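Side-chain contact in replication initiator protein (Staphylococcus aureus subsp. aureus, PDB 4PTA), which probably binds the replication origin of staphylococcal multiresistance plasmids and assembles there to initiate plasmid DNA replication: residues I65-V68 / A69-E72. Residues are numbered along the deposited sequence; the frame is centred on the assembly and turned at random.
Sequences IYTV and ADLE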
loop_
_atom_site.group_PDB
_atom_site.type_symbol
_atom_site.label_atom_id
_atom_site.label_comp_id
_atom_site.label_asym_id
_atom_site.label_seq_id
_atom_site.Cartn_x
_atom_site.Cartn_y
_atom_site.Cartn_z
ATOM N N ILE A 65 -9.560 22.823 -4.090
ATOM C CA ILE A 65 -10.531 23.900 -4.219
ATOM C C ILE A 65 -11.854 23.440 -3.625
ATOM O O ILE A 65 -12.719 22.927 -4.334
ATOM C CB ILE A 65 -10.745 24.300 -5.691
ATOM C CG1 ILE A 65 -9.424 24.758 -6.311
ATOM C CG2 ILE A 65 -11.790 25.396 -5.800
ATOM C CD1 ILE A 65 -9.562 25.316 -7.710
ATOM N N TYR A 66 -12.001 23.616 -2.317
ATOM C CA TYR A 66 -13.172 23.118 -1.605
ATOM C C TYR A 66 -13.859 24.218 -0.799
ATOM O O TYR A 66 -13.204 24.981 -0.086
ATOM C CB TYR A 66 -12.777 21.957 -0.688
ATOM C CG TYR A 66 -12.398 20.687 -1.422
ATOM C CD1 TYR A 66 -11.418 19.838 -0.921
ATOM C CD2 TYR A 66 -13.028 20.331 -2.607
ATOM C CE1 TYR A 66 -11.073 18.673 -1.585
ATOM C CE2 TYR A 66 -12.688 19.170 -3.279
ATOM C CZ TYR A 66 -11.712 18.345 -2.763
ATOM O OH TYR A 66 -11.372 17.190 -3.429
ATOM N N THR A 67 -15.181 24.298 -0.919
ATOM C CA THR A 67 -15.962 25.271 -0.165
ATOM C C THR A 67 -16.162 24.786 1.265
ATOM O O THR A 67 -15.695 23.709 1.635
ATOM C CB THR A 67 -17.349 25.492 -0.791
ATOM O OG1 THR A 67 -18.215 24.407 -0.437
ATOM C CG2 THR A 67 -17.249 25.593 -2.310
ATOM N N VAL A 68 -16.862 25.579 2.067
ATOM C CA VAL A 68 -17.155 25.187 3.437
ATOM C C VAL A 68 -18.085 23.978 3.439
ATOM O O VAL A 68 -18.055 23.162 4.360
ATOM C CB VAL A 68 -17.815 26.329 4.228
ATOM C CG1 VAL A 68 -17.670 26.088 5.725
ATOM C CG2 VAL A 68 -17.203 27.668 3.838
ATOM N N ALA A 69 -18.905 23.869 2.396
ATOM C CA ALA A 69 -19.874 22.782 2.283
ATOM C C ALA A 69 -19.231 21.498 1.766
ATOM O O ALA A 69 -19.578 20.403 2.209
ATOM C CB ALA A 69 -21.042 23.195 1.392
ATOM N N ASP A 70 -18.304 21.639 0.821
ATOM C CA ASP A 70 -17.555 20.497 0.302
ATOM C C ASP A 70 -16.893 19.738 1.440
ATOM O O ASP A 70 -17.153 18.557 1.650
ATOM C CB ASP A 70 -16.484 20.953 -0.688
ATOM C CG ASP A 70 -17.069 21.476 -1.982
ATOM O OD1 ASP A 70 -18.154 21.001 -2.381
ATOM O OD2 ASP A 70 -16.441 22.359 -2.602
ATOM N N LEU A 71 -16.027 20.427 2.171
ATOM C CA LEU A 71 -15.358 19.821 3.306
ATOM C C LEU A 71 -16.393 19.290 4.287
ATOM O O LEU A 71 -16.173 18.280 4.954
ATOM C CB LEU A 71 -14.438 20.835 3.985
ATOM C CG LEU A 71 -13.266 21.329 3.132
ATOM C CD1 LEU A 71 -12.478 22.392 3.869
ATOM C CD2 LEU A 71 -12.365 20.169 2.737
ATOM N N GLU A 72 -17.532 19.968 4.357
ATOM C CA GLU A 72 -18.602 19.572 5.264
ATOM C C GLU A 72 -19.105 18.165 4.946
ATOM O O GLU A 72 -19.286 17.344 5.847
ATOM C CB GLU A 72 -19.750 20.583 5.212
ATOM C CG GLU A 72 -20.244 21.011 6.579
ATOM C CD GLU A 72 -20.974 22.340 6.553
ATOM O OE1 GLU A 72 -21.717 22.603 5.580
ATOM O OE2 GLU A 72 -20.797 23.126 7.509
#
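With chi1 of Thr67 at 78°, OG1 sits between its own backbone N and carbonyl carbon, turned toward the first turn of helix 68-74, while CG of Asp70 lies anti to its carbonyl carbon (chi1 -69°) and swings the carboxylate back toward Thr67. The two residues thereby close a capping box at the N-terminus of this helix. Thr67, the N-cap, accepts two bonds on OG1: one from Ala69 N at 3.0 Å, noticeably bent, and a straighter one from Asp70 N, also 3.0 Å. In return, Thr67 N donates to Asp70 OD2 over 2.9 Å, almost linearly; the N-H reaches this oxygen on its anti side, 34° out of the carboxylate plane. The negative carboxylate beside the helix start probably also suits the helix dipole. The Thr67 carbonyl opens the helical pattern with a weak bond from Leu71 N. The buried Tyr66 lays CB against Asp70 CB (3.8 Å), its ring steeply inclined to the carboxylate, whose OD2 lies near the ring plane at the edge. Beyond the cap, Leu71 packs on Ile82 and Lys86 of helix 79-91, and the Tyr66 ring meets Trp55 edge-to-face, joining the start of the helix to both within the RepA N-terminal region, probably of helix-turn-helix type. Leu71 also extends methyl CD2 obliquely toward the tyrosine ring, 3.8 Å from Tyr66 CD1.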